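Local structure of virulence protein STM3117 (Salmonella enterica subsp. enterica serovar Typhimurium, 3HUH) at residues E113-R118 with M126-R131; A87-I92 with N136-S141; S32-T37 with I66-Q71; D22-L27 with G62-N67. The protein promotes replication of the bacterium inside host macrophages and may take part in making and modifying the peptidoglycan of the cell wall. One frame throughout, in Å; residues are numbered along the deposited sequence.

Contact 1 (E113-R118 with M126-R131); sequences EGPVER and MSIYIR
Two flat groups, the guanidinium of Arg118 and the ring of Tyr129, meet at their edges with planes 67° apart. Arg118 NE lies in the plane of the tyrosine ring and donates to Tyr129 OH over 2.8 Å, the hydroxyl standing 18° out of the guanidinium plane. One face of that guanidinium is covered near its rim by Val116 CG1, 3.8 Å above the plane. Glu113 OE2 lies at another edge, and Glu113 OE1, out of the plane, takes the weak bond (3.0 Å) of a salt bridge from Arg118 NH2. Glu113 O lies at the edge of the tyrosine ring and accepts from Tyr129 N (2.9 Å). Farther along, Val116 and Ser127 form an antiparallel hydrogen-bonded pair, with Ser127 N to Val116 O at 2.8 Å. Met126 bends at chi2 (62°) and again at chi3, which curls its SD to 3.5 Å from Val116 C; Met126 CG packs 3.9 Å from Pro115 CB. Gly114 and Pro115, joined by a cis peptide bond, make the corner. Pro77 of the second subunit packs on Glu113, Arg118 and Tyr129. Val116-Arg118 belongs to the beta hairpin at one margin of a VOC-fold sheet, and Glu113-Gly114 flanks it across the corner.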
loop_
_atom_site.group_PDB
_atom_site.type_symbol
_atom_site.label_atom_id
_atom_site.label_comp_id
_atom_site.label_asym_id
_atom_site.label_seq_id
_atom_site.Cartn_x
_atom_site.Cartn_y
_atom_site.Cartn_z
ATOM N N GLU A 113 7.162 -10.997 -14.905
ATOM C CA GLU A 113 6.474 -10.694 -16.151
ATOM C C GLU A 113 6.824 -9.283 -16.597
ATOM O O GLU A 113 7.207 -8.447 -15.778
ATOM C CB GLU A 113 4.958 -10.807 -15.962
ATOM C CG GLU A 113 4.161 -10.520 -17.225
ATOM C CD GLU A 113 2.678 -10.783 -17.060
ATOM O OE1 GLU A 113 1.927 -10.576 -18.036
ATOM O OE2 GLU A 113 2.265 -11.198 -15.959
ATOM N N GLY A 114 6.702 -9.026 -17.896
ATOM C CA GLY A 114 6.982 -7.701 -18.407
ATOM C C GLY A 114 8.279 -7.558 -19.183
ATOM O O GLY A 114 9.076 -8.500 -19.260
ATOM N N PRO A 115 8.528 -6.370 -19.753
ATOM C CA PRO A 115 7.634 -5.210 -19.669
ATOM C C PRO A 115 6.321 -5.400 -20.428
ATOM O O PRO A 115 6.303 -5.901 -21.555
ATOM C CB PRO A 115 8.486 -4.079 -20.234
ATOM C CG PRO A 115 9.340 -4.784 -21.245
ATOM C CD PRO A 115 9.747 -6.040 -20.512
ATOM N N VAL A 116 5.220 -5.006 -19.793
ATOM C CA VAL A 116 3.900 -5.137 -20.391
ATOM C C VAL A 116 3.036 -3.940 -20.023
ATOM O O VAL A 116 3.152 -3.384 -18.927
ATOM C CB VAL A 116 3.189 -6.421 -19.910
ATOM C CG1 VAL A 116 1.867 -6.591 -20.643
ATOM C CG2 VAL A 116 4.074 -7.628 -20.154
ATOM N N GLU A 117 2.171 -3.550 -20.949
ATOM C CA GLU A 117 1.277 -2.418 -20.755
ATOM C C GLU A 117 0.201 -2.740 -19.723
ATOM O O GLU A 117 -0.395 -3.814 -19.754
ATOM C CB GLU A 117 0.614 -2.057 -22.087
ATOM C CG GLU A 117 1.599 -1.793 -23.216
ATOM C CD GLU A 117 0.909 -1.494 -24.532
ATOM O OE1 GLU A 117 -0.004 -0.642 -24.543
ATOM O OE2 GLU A 117 1.282 -2.108 -25.556
ATOM N N ARG A 118 -0.040 -1.807 -18.809
ATOM C CA ARG A 118 -1.062 -1.990 -17.782
ATOM C C ARG A 118 -1.820 -0.683 -17.617
ATOM O O ARG A 118 -1.478 0.325 -18.229
ATOM C CB ARG A 118 -0.430 -2.371 -16.438
ATOM C CG ARG A 118 0.332 -3.686 -16.420
ATOM C CD ARG A 118 -0.537 -4.858 -16.830
ATOM N NE ARG A 118 0.044 -6.134 -16.419
ATOM C CZ ARG A 118 -0.174 -7.285 -17.043
ATOM N NH1 ARG A 118 -0.956 -7.317 -18.112
ATOM N NH2 ARG A 118 0.379 -8.404 -16.593
ATOM N N MET A 126 3.820 1.187 -18.379
ATOM C CA MET A 126 4.556 0.008 -18.838
ATOM C C MET A 126 5.082 -0.571 -17.534
ATOM O O MET A 126 5.785 0.111 -16.794
ATOM C CB MET A 126 5.725 0.382 -19.750
ATOM C CG MET A 126 6.415 -0.837 -20.406
ATOM S SD MET A 126 5.332 -1.821 -21.515
ATOM C CE MET A 126 4.390 -0.538 -22.195
ATOM N N SER A 127 4.740 -1.825 -17.255
ATOM C CA SER A 127 5.138 -2.448 -15.998
ATOM C C SER A 127 6.063 -3.646 -16.091
ATOM O O SER A 127 5.997 -4.436 -17.031
ATOM C CB SER A 127 3.896 -2.899 -15.226
ATOM O OG SER A 127 3.012 -1.829 -14.963
ATOM N N ILE A 128 6.912 -3.771 -15.079
ATOM C CA ILE A 128 7.825 -4.893 -14.955
ATOM C C ILE A 128 7.515 -5.425 -13.555
ATOM O O ILE A 128 7.325 -4.642 -12.622
ATOM C CB ILE A 128 9.301 -4.438 -15.066
ATOM C CG1 ILE A 128 10.217 -5.663 -15.137
ATOM C CG2 ILE A 128 9.668 -3.542 -13.903
ATOM C CD1 ILE A 128 10.009 -6.498 -16.389
ATOM N N TYR A 129 7.427 -6.744 -13.411
ATOM C CA TYR A 129 7.109 -7.349 -12.120
ATOM C C TYR A 129 8.236 -8.192 -11.556
ATOM O O TYR A 129 8.857 -8.976 -12.275
ATOM C CB TYR A 129 5.890 -8.266 -12.234
ATOM C CG TYR A 129 4.594 -7.613 -12.645
ATOM C CD1 TYR A 129 3.619 -7.304 -11.695
ATOM C CD2 TYR A 129 4.311 -7.366 -13.986
ATOM C CE1 TYR A 129 2.387 -6.775 -12.073
ATOM C CE2 TYR A 129 3.084 -6.836 -14.376
ATOM C CZ TYR A 129 2.125 -6.547 -13.415
ATOM O OH TYR A 129 0.897 -6.062 -13.796
ATOM N N ILE A 130 8.490 -8.028 -10.263
ATOM C CA ILE A 130 9.497 -8.821 -9.560
ATOM C C ILE A 130 8.900 -9.158 -8.200
ATOM O O ILE A 130 7.785 -8.737 -7.878
ATOM C CB ILE A 130 10.835 -8.056 -9.355
ATOM C CG1 ILE A 130 10.597 -6.757 -8.577
ATOM C CG2 ILE A 130 11.480 -7.771 -10.706
ATOM C CD1 ILE A 130 11.856 -5.985 -8.266
ATOM N N ARG A 131 9.622 -9.934 -7.405
ATOM C CA ARG A 131 9.139 -10.289 -6.082
ATOM C C ARG A 131 10.178 -9.941 -5.041
ATOM O O ARG A 131 11.381 -10.028 -5.301
ATOM C CB ARG A 131 8.826 -11.781 -5.990
ATOM C CG ARG A 131 7.573 -12.182 -6.737
ATOM C CD ARG A 131 7.177 -13.615 -6.457
ATOM N NE ARG A 131 6.088 -14.020 -7.341
ATOM C CZ ARG A 131 4.833 -13.597 -7.236
ATOM N NH1 ARG A 131 4.489 -12.756 -6.267
ATOM N NH2 ARG A 131 3.926 -13.996 -8.118
#

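Contact 2 (A87-I92 with N136-S141); sequences ADLCFI and NLIEIS
Glu139 O is gripped twice by the neighbouring strand. Phe91 N donates to Glu139 O over 2.7 Å, close to the line of the carbonyl (C=O...N angle 175°), and Cys90 CA adds a CA-H...O contact at 3.1 Å. The same pattern recurs along the pair: Glu139 N donates to Leu89 O at 2.8 Å, Ser141 N to Phe91 O at 2.8 Å, and further bonds join Leu89 N to Leu137 O and Leu137 N to Ala87 O. Each strand thus gives and takes in turn, as parallel pairing requires. On one face, Cys90 SG lies 3.4 Å from Ser141 OG and beside the extended chain of Glu139, whose OE1 is 3.7 Å from Cys90 CB. The polar ends of Glu139 and Ser141 both find Ser127 on the next strand, which ties down these buried groups. On the other face, Ile138 places CG2 anti to its backbone N, bringing that methyl to the edge of the Phe91 ring, 3.8 Å from CD2. Phe47 and Phe61 also meet this ring, in T-shaped (edge-to-face) stacks. Leu89 through Ile92 pair antiparallel with a strand of the second subunit, whose His26 packs on Cys90 and Glu139. Strand order 1-4-3-2, with the first and last strands parallel, fits the beta-alpha-beta-beta-beta module of the VOC fold.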
loop_
_atom_site.group_PDB
_atom_site.type_symbol
_atom_site.label_atom_id
_atom_site.label_comp_id
_atom_site.label_asym_id
_atom_site.label_seq_id
_atom_site.Cartn_x
_atom_site.Cartn_y
_atom_site.Cartn_z
ATOM N N ALA A 87 1.406 -8.780 -0.087
ATOM C CA ALA A 87 1.331 -7.478 -0.737
ATOM C C ALA A 87 1.507 -7.550 -2.250
ATOM O O ALA A 87 2.255 -8.386 -2.767
ATOM C CB ALA A 87 2.367 -6.528 -0.140
ATOM N N ASP A 88 0.813 -6.647 -2.935
ATOM C CA ASP A 88 0.823 -6.526 -4.392
ATOM C C ASP A 88 0.820 -5.010 -4.585
ATOM O O ASP A 88 -0.232 -4.373 -4.519
ATOM C CB ASP A 88 -0.459 -7.152 -4.949
ATOM C CG ASP A 88 -0.460 -7.247 -6.455
ATOM O OD1 ASP A 88 0.224 -6.429 -7.110
ATOM O OD2 ASP A 88 -1.165 -8.133 -6.980
ATOM N N LEU A 89 2.006 -4.447 -4.808
ATOM C CA LEU A 89 2.196 -3.001 -4.907
ATOM C C LEU A 89 2.804 -2.515 -6.209
ATOM O O LEU A 89 3.660 -3.176 -6.788
ATOM C CB LEU A 89 3.122 -2.541 -3.776
ATOM C CG LEU A 89 2.954 -3.171 -2.392
ATOM C CD1 LEU A 89 4.078 -2.705 -1.485
ATOM C CD2 LEU A 89 1.597 -2.793 -1.810
ATOM N N CYS A 90 2.385 -1.334 -6.644
ATOM C CA CYS A 90 2.922 -0.746 -7.861
ATOM C C CYS A 90 3.601 0.577 -7.542
ATOM O O CYS A 90 3.005 1.463 -6.926
ATOM C CB CYS A 90 1.818 -0.506 -8.890
ATOM S SG CYS A 90 2.417 0.368 -10.365
ATOM N N PHE A 91 4.854 0.698 -7.966
ATOM C CA PHE A 91 5.640 1.907 -7.741
ATOM C C PHE A 91 5.929 2.575 -9.076
ATOM O O PHE A 91 6.267 1.897 -10.051
ATOM C CB PHE A 91 6.970 1.552 -7.075
ATOM C CG PHE A 91 6.828 1.004 -5.688
ATOM C CD1 PHE A 91 6.539 1.847 -4.621
ATOM C CD2 PHE A 91 6.966 -0.358 -5.450
ATOM C CE1 PHE A 91 6.390 1.337 -3.333
ATOM C CE2 PHE A 91 6.818 -0.879 -4.168
ATOM C CZ PHE A 91 6.529 -0.033 -3.107
ATOM N N ILE A 92 5.790 3.895 -9.130
ATOM C CA ILE A 92 6.081 4.615 -10.362
ATOM C C ILE A 92 7.534 5.055 -10.351
ATOM O O ILE A 92 8.039 5.571 -9.345
ATOM C CB ILE A 92 5.213 5.882 -10.524
ATOM C CG1 ILE A 92 3.733 5.503 -10.571
ATOM C CG2 ILE A 92 5.627 6.635 -11.790
ATOM C CD1 ILE A 92 3.372 4.521 -11.672
ATOM N N ASN A 136 6.183 -10.880 -1.941
ATOM C CA ASN A 136 5.270 -9.802 -2.295
ATOM C C ASN A 136 5.504 -9.482 -3.768
ATOM O O ASN A 136 6.642 -9.540 -4.255
ATOM C CB ASN A 136 5.550 -8.548 -1.461
ATOM C CG ASN A 136 5.289 -8.756 0.024
ATOM O OD1 ASN A 136 6.117 -8.404 0.865
ATOM N ND2 ASN A 136 4.138 -9.319 0.349
ATOM N N LEU A 137 4.433 -9.163 -4.484
ATOM C CA LEU A 137 4.563 -8.821 -5.894
ATOM C C LEU A 137 4.836 -7.326 -5.997
ATOM O O LEU A 137 4.079 -6.507 -5.460
ATOM C CB LEU A 137 3.287 -9.171 -6.657
ATOM C CG LEU A 137 3.343 -8.923 -8.169
ATOM C CD1 LEU A 137 4.369 -9.853 -8.818
ATOM C CD2 LEU A 137 1.967 -9.143 -8.765
ATOM N N ILE A 138 5.925 -6.980 -6.673
ATOM C CA ILE A 138 6.296 -5.584 -6.846
ATOM C C ILE A 138 6.246 -5.234 -8.326
ATOM O O ILE A 138 6.972 -5.804 -9.138
ATOM C CB ILE A 138 7.714 -5.312 -6.306
ATOM C CG1 ILE A 138 7.808 -5.751 -4.839
ATOM C CG2 ILE A 138 8.051 -3.836 -6.463
ATOM C CD1 ILE A 138 6.799 -5.092 -3.911
ATOM N N GLU A 139 5.367 -4.297 -8.657
ATOM C CA GLU A 139 5.174 -3.834 -10.021
ATOM C C GLU A 139 5.866 -2.478 -10.124
ATOM O O GLU A 139 5.493 -1.538 -9.429
ATOM C CB GLU A 139 3.667 -3.696 -10.300
ATOM C CG GLU A 139 3.290 -3.299 -11.729
ATOM C CD GLU A 139 1.786 -3.104 -11.919
ATOM O OE1 GLU A 139 1.013 -3.413 -10.985
ATOM O OE2 GLU A 139 1.368 -2.642 -13.009
ATOM N N ILE A 140 6.896 -2.390 -10.960
ATOM C CA ILE A 140 7.616 -1.130 -11.153
ATOM C C ILE A 140 7.169 -0.610 -12.514
ATOM O O ILE A 140 7.330 -1.292 -13.534
ATOM C CB ILE A 140 9.140 -1.338 -11.117
ATOM C CG1 ILE A 140 9.537 -1.947 -9.769
ATOM C CG2 ILE A 140 9.848 -0.007 -11.293
ATOM C CD1 ILE A 140 10.955 -2.459 -9.702
ATOM N N SER A 141 6.616 0.599 -12.536
ATOM C CA SER A 141 6.069 1.134 -13.776
ATOM C C SER A 141 6.406 2.577 -14.134
ATOM O O SER A 141 6.675 3.403 -13.270
ATOM C CB SER A 141 4.545 0.993 -13.727
ATOM O OG SER A 141 4.172 -0.258 -13.171
#

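Contact 3 (S32-T37 with I66-Q71); sequences SDISTT and INLHQQ
The first turn of the helix in a beta-alpha-beta-beta-beta module is fastened here to the module's last strand, with Ile34 and Gln70 as the principal partners. Gln70 CG stands opposite the backbone N (chi1 -179°) and passes 3.5 Å from Ser32 O, a course that delivers OE1 to the helix start. There Ile34 N donates to Gln70 OE1 over 2.9 Å, nearly straight at 169°, in the plane of the amide and on a lone pair. A water strengthens the junction by donating to Gln70 OE1 (3.0 Å) while accepting from Ser35 N. Asp33 is the N-cap: its OD2 takes bonds from Thr36 N (2.9 Å) and Thr36 OG1 (2.7 Å), which arrive from opposite faces of the carboxylate. Together these oxygens satisfy the amides of the opening turn, and their partial or full negative charge would probably be favoured at the positive end of the helix. Beside these polar bonds the contact is apolar. Ile34 CD1 rests 3.6 Å from Gln70 CB, and Ile34 CG2 approaches Leu68 CD1, while Thr37 CG2 and Leu68 CD2 meet tip to tip at 3.9 Å. Strand 56-61 borders the same patch, with Lys57 against Ile34 and Leu59 against Leu68, and strand 21-31, the neighbour of 64-70 on its other edge, contributes Val31, which packs on Thr37 of helix 34-43.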
loop_
_atom_site.group_PDB
_atom_site.type_symbol
_atom_site.label_atom_id
_atom_site.label_comp_id
_atom_site.label_asym_id
_atom_site.label_seq_id
_atom_site.Cartn_x
_atom_site.Cartn_y
_atom_site.Cartn_z
ATOM N N SER A 32 9.429 -11.792 7.267
ATOM C CA SER A 32 10.108 -12.800 8.078
ATOM C C SER A 32 11.413 -12.266 8.665
ATOM O O SER A 32 11.747 -12.551 9.820
ATOM C CB SER A 32 10.372 -14.068 7.252
ATOM O OG SER A 32 11.217 -13.815 6.144
ATOM N N ASP A 33 12.143 -11.481 7.879
ATOM C CA ASP A 33 13.411 -10.919 8.336
ATOM C C ASP A 33 13.609 -9.487 7.836
ATOM O O ASP A 33 13.865 -9.256 6.652
ATOM C CB ASP A 33 14.571 -11.791 7.856
ATOM C CG ASP A 33 15.891 -11.381 8.474
ATOM O OD1 ASP A 33 16.110 -11.686 9.667
ATOM O OD2 ASP A 33 16.700 -10.737 7.781
ATOM N N ILE A 34 13.498 -8.531 8.749
ATOM C CA ILE A 34 13.651 -7.130 8.399
ATOM C C ILE A 34 14.988 -6.822 7.715
ATOM O O ILE A 34 15.018 -6.079 6.735
ATOM C CB ILE A 34 13.438 -6.237 9.650
ATOM C CG1 ILE A 34 11.938 -6.175 9.967
ATOM C CG2 ILE A 34 14.019 -4.845 9.421
ATOM C CD1 ILE A 34 11.568 -5.336 11.177
ATOM N N SER A 35 16.084 -7.399 8.205
ATOM C CA SER A 35 17.393 -7.146 7.596
ATOM C C SER A 35 17.407 -7.500 6.111
ATOM O O SER A 35 17.904 -6.735 5.278
ATOM C CB SER A 35 18.490 -7.940 8.316
ATOM O OG SER A 35 18.695 -7.440 9.623
ATOM N N THR A 36 16.859 -8.665 5.787
ATOM C CA THR A 36 16.803 -9.135 4.409
ATOM C C THR A 36 15.917 -8.236 3.546
ATOM O O THR A 36 16.248 -7.932 2.397
ATOM C CB THR A 36 16.269 -10.576 4.355
ATOM O OG1 THR A 36 17.104 -11.421 5.161
ATOM C CG2 THR A 36 16.265 -11.087 2.936
ATOM N N THR A 37 14.792 -7.815 4.112
ATOM C CA THR A 37 13.857 -6.946 3.411
ATOM C C THR A 37 14.511 -5.603 3.121
ATOM O O THR A 37 14.417 -5.079 2.004
ATOM C CB THR A 37 12.581 -6.745 4.257
ATOM O OG1 THR A 37 11.863 -7.981 4.322
ATOM C CG2 THR A 37 11.687 -5.671 3.660
ATOM N N ILE A 66 7.271 2.885 3.804
ATOM C CA ILE A 66 6.751 1.563 4.098
ATOM C C ILE A 66 7.302 1.179 5.465
ATOM O O ILE A 66 8.516 1.084 5.649
ATOM C CB ILE A 66 7.206 0.528 3.051
ATOM C CG1 ILE A 66 6.476 0.788 1.731
ATOM C CG2 ILE A 66 6.935 -0.890 3.557
ATOM C CD1 ILE A 66 6.948 -0.069 0.595
ATOM N N ASN A 67 6.410 1.008 6.433
ATOM C CA ASN A 67 6.836 0.604 7.763
ATOM C C ASN A 67 6.973 -0.908 7.750
ATOM O O ASN A 67 6.204 -1.611 7.082
ATOM C CB ASN A 67 5.821 1.026 8.827
ATOM C CG ASN A 67 5.829 2.515 9.079
ATOM O OD1 ASN A 67 6.865 3.175 8.933
ATOM N ND2 ASN A 67 4.684 3.052 9.491
ATOM N N LEU A 68 7.957 -1.416 8.478
ATOM C CA LEU A 68 8.174 -2.845 8.524
ATOM C C LEU A 68 7.864 -3.441 9.885
ATOM O O LEU A 68 8.165 -2.842 10.917
ATOM C CB LEU A 68 9.631 -3.173 8.160
ATOM C CG LEU A 68 10.121 -2.649 6.808
ATOM C CD1 LEU A 68 11.600 -2.979 6.637
ATOM C CD2 LEU A 68 9.296 -3.267 5.677
ATOM N N HIS A 69 7.227 -4.611 9.871
ATOM C CA HIS A 69 6.928 -5.368 11.091
ATOM C C HIS A 69 7.558 -6.734 10.853
ATOM O O HIS A 69 7.346 -7.345 9.801
ATOM C CB HIS A 69 5.429 -5.618 11.287
ATOM C CG HIS A 69 4.662 -4.465 11.855
ATOM N ND1 HIS A 69 5.214 -3.225 12.089
ATOM C CD2 HIS A 69 3.359 -4.370 12.212
ATOM C CE1 HIS A 69 4.284 -2.415 12.566
ATOM N NE2 HIS A 69 3.149 -3.086 12.649
ATOM N N GLN A 70 8.333 -7.226 11.807
ATOM C CA GLN A 70 8.915 -8.547 11.635
ATOM C C GLN A 70 8.009 -9.544 12.352
ATOM O O GLN A 70 7.433 -9.235 13.396
ATOM C CB GLN A 70 10.327 -8.594 12.223
ATOM C CG GLN A 70 11.023 -9.935 12.077
ATOM C CD GLN A 70 12.515 -9.841 12.352
ATOM O OE1 GLN A 70 13.279 -9.343 11.526
ATOM N NE2 GLN A 70 12.935 -10.306 13.527
ATOM N N GLN A 71 7.860 -10.736 11.795
ATOM C CA GLN A 71 7.020 -11.723 12.453
ATOM C C GLN A 71 7.538 -11.963 13.868
ATOM O O GLN A 71 8.746 -11.925 14.110
ATOM C CB GLN A 71 7.015 -13.030 11.665
ATOM C CG GLN A 71 6.312 -12.910 10.323
ATOM C CD GLN A 71 6.192 -14.239 9.612
ATOM O OE1 GLN A 71 7.191 -14.827 9.196
ATOM N NE2 GLN A 71 4.964 -14.727 9.480
HETATM O O HOH W 1 16.172 -8.893 10.945
#

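Contact 4 (D22-L27 with G62-N67); sequences DRIDHL and GAQKIN
Gln64 leans across to Ile24 and Asp25 where the first and last strands of a VOC beta-alpha-beta-beta-beta module begin to run parallel, and its side chain makes the closest contact between them. From Gln64 CB, 3.4 Å from Asp25 O, the chain continues to Gln64 CG, which lies 3.6 Å from Ile24 O. CD passes the same carbonyl, and Gln64 NE2 finally donates to Ile24 O over 2.7 Å. The bond is almost straight (172°) and lies in the plane of the amide, although the donor sits 39° above the carbonyl plane. A chi1 of -64° sets CG beside the backbone N and sends the chain that way. The remaining amide atom, OE1, accepts from Ile24 N of the second subunit, so both ends of the group are fixed and its rotation is settled. This side-chain bond spans a place where the backbone pairing is poor: Lys65 N to Asp25 O is weak at 3.3 Å, and Leu27 N to Lys65 O is also weak and longer, 3.5 Å. A sound backbone bond follows: Asn67 N donates to Leu27 O (2.9 Å). On one face Leu27 and Ile66 run alongside each other in the same direction, CD1 of the former 4.1 Å from CG2 of the latter. On the other, Lys65 extends to a cation-pi contact with Phe52, and its NZ donates to a lone pair of Asn67 OD1. Asp25 also bonds to Tyr143 and Ala121 of the second subunit. Near the strand's start, one water accepts from Arg23 NE and donates to Ala63 O and, at 2.7 Å, to Asp25 OD1.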
loop_
_atom_site.group_PDB
_atom_site.type_symbol
_atom_site.label_atom_id
_atom_site.label_comp_id
_atom_site.label_asym_id
_atom_site.label_seq_id
_atom_site.Cartn_x
_atom_site.Cartn_y
_atom_site.Cartn_z
ATOM N N ASP A 22 -6.745 12.254 0.213
ATOM C CA ASP A 22 -5.811 12.787 -0.768
ATOM C C ASP A 22 -4.821 11.794 -1.372
ATOM O O ASP A 22 -4.570 11.809 -2.578
ATOM C CB ASP A 22 -5.016 13.927 -0.133
ATOM C CG ASP A 22 -3.984 14.508 -1.074
ATOM O OD1 ASP A 22 -4.377 15.232 -2.011
ATOM O OD2 ASP A 22 -2.779 14.236 -0.884
ATOM N N ARG A 23 -4.260 10.930 -0.537
ATOM C CA ARG A 23 -3.247 9.997 -1.009
ATOM C C ARG A 23 -2.941 8.945 0.044
ATOM O O ARG A 23 -3.446 8.996 1.165
ATOM C CB ARG A 23 -1.954 10.775 -1.274
ATOM C CG ARG A 23 -1.416 11.474 -0.008
ATOM C CD ARG A 23 -0.141 12.287 -0.255
ATOM N NE ARG A 23 0.381 12.904 0.968
ATOM C CZ ARG A 23 -0.155 13.962 1.573
ATOM N NH1 ARG A 23 -1.241 14.542 1.075
ATOM N NH2 ARG A 23 0.401 14.449 2.679
ATOM N N ILE A 24 -2.092 7.995 -0.331
ATOM C CA ILE A 24 -1.630 6.969 0.599
ATOM C C ILE A 24 -0.374 7.588 1.218
ATOM O O ILE A 24 0.453 8.155 0.500
ATOM C CB ILE A 24 -1.241 5.672 -0.145
ATOM C CG1 ILE A 24 -2.501 4.952 -0.631
ATOM C CG2 ILE A 24 -0.400 4.773 0.762
ATOM C CD1 ILE A 24 -2.216 3.840 -1.643
ATOM N N ASP A 25 -0.242 7.512 2.539
ATOM C CA ASP A 25 0.932 8.062 3.213
ATOM C C ASP A 25 1.963 6.965 3.419
ATOM O O ASP A 25 3.160 7.157 3.197
ATOM C CB ASP A 25 0.567 8.620 4.588
ATOM C CG ASP A 25 1.732 9.335 5.245
ATOM O OD1 ASP A 25 2.082 10.431 4.771
ATOM O OD2 ASP A 25 2.301 8.808 6.225
ATOM N N HIS A 26 1.486 5.814 3.870
ATOM C CA HIS A 26 2.367 4.693 4.131
ATOM C C HIS A 26 1.550 3.428 4.288
ATOM O O HIS A 26 0.318 3.455 4.247
ATOM C CB HIS A 26 3.186 4.954 5.406
ATOM C CG HIS A 26 2.358 5.188 6.637
ATOM N ND1 HIS A 26 1.821 4.163 7.388
ATOM C CD2 HIS A 26 2.003 6.336 7.263
ATOM C CE1 HIS A 26 1.176 4.671 8.426
ATOM N NE2 HIS A 26 1.270 5.987 8.373
ATOM N N LEU A 27 2.249 2.315 4.441
ATOM C CA LEU A 27 1.602 1.036 4.642
ATOM C C LEU A 27 2.593 0.167 5.387
ATOM O O LEU A 27 3.783 0.480 5.452
ATOM C CB LEU A 27 1.203 0.406 3.300
ATOM C CG LEU A 27 2.287 0.125 2.262
ATOM C CD1 LEU A 27 2.945 -1.205 2.541
ATOM C CD2 LEU A 27 1.653 0.106 0.887
ATOM N N GLY A 62 10.293 8.813 -2.104
ATOM C CA GLY A 62 9.435 9.928 -2.464
ATOM C C GLY A 62 9.014 10.627 -1.182
ATOM O O GLY A 62 9.847 10.908 -0.318
ATOM N N ALA A 63 7.719 10.892 -1.053
ATOM C CA ALA A 63 7.179 11.538 0.135
ATOM C C ALA A 63 6.287 10.546 0.872
ATOM O O ALA A 63 5.321 10.924 1.535
ATOM C CB ALA A 63 6.378 12.774 -0.260
ATOM N N GLN A 64 6.627 9.266 0.760
ATOM C CA GLN A 64 5.856 8.215 1.409
ATOM C C GLN A 64 6.831 7.278 2.108
ATOM O O GLN A 64 8.036 7.525 2.117
ATOM C CB GLN A 64 5.043 7.442 0.358
ATOM C CG GLN A 64 3.973 8.283 -0.366
ATOM C CD GLN A 64 3.340 7.567 -1.565
ATOM O OE1 GLN A 64 4.024 7.212 -2.525
ATOM N NE2 GLN A 64 2.027 7.368 -1.514
ATOM N N LYS A 65 6.310 6.222 2.717
ATOM C CA LYS A 65 7.176 5.250 3.365
ATOM C C LYS A 65 6.474 3.924 3.597
ATOM O O LYS A 65 5.247 3.838 3.549
ATOM C CB LYS A 65 7.725 5.785 4.697
ATOM C CG LYS A 65 6.719 5.902 5.843
ATOM C CD LYS A 65 7.460 6.128 7.165
ATOM C CE LYS A 65 6.501 6.364 8.325
ATOM N NZ LYS A 65 7.157 6.003 9.620
ATOM N N ILE A 66 7.271 2.885 3.804
ATOM C CA ILE A 66 6.751 1.563 4.098
ATOM C C ILE A 66 7.302 1.179 5.465
ATOM O O ILE A 66 8.516 1.084 5.649
ATOM C CB ILE A 66 7.206 0.528 3.051
ATOM C CG1 ILE A 66 6.476 0.788 1.731
ATOM C CG2 ILE A 66 6.935 -0.890 3.557
ATOM C CD1 ILE A 66 6.948 -0.069 0.595
ATOM N N ASN A 67 6.410 1.008 6.433
ATOM C CA ASN A 67 6.836 0.604 7.763
ATOM C C ASN A 67 6.973 -0.908 7.750
ATOM O O ASN A 67 6.204 -1.611 7.082
ATOM C CB ASN A 67 5.821 1.026 8.827
ATOM C CG ASN A 67 5.829 2.515 9.079
ATOM O OD1 ASN A 67 6.865 3.175 8.933
ATOM N ND2 ASN A 67 4.684 3.052 9.491
HETATM O O HOH W 2 2.513 11.494 2.300
#

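Each contact involves one of the two sheets of the chain, both of which have strand order 1-4-3-2. Contacts 1 and 2, centres 9 Å apart, share the second sheet and meet where Ser127 OG lies 2.7 Å from both Ser141 OG and Glu139 OE2, probable hydrogen bonds. Contacts 3 and 4 share Ile66 and Asn67 on strand 64-70 in the first sheet, though their centres are 17 Å apart. The sheets join through apolar packing: Phe91 CZ of contact 2 lies 3.7 Å from Ile66 CD1, and Leu89 CD2 lies 4.0 Å from Leu27 CD2 of contact 4. Contacts 1 and 3 stand on opposite sides of the chain's centre. Contacts 1, 2 and 4 also touch the second subunit.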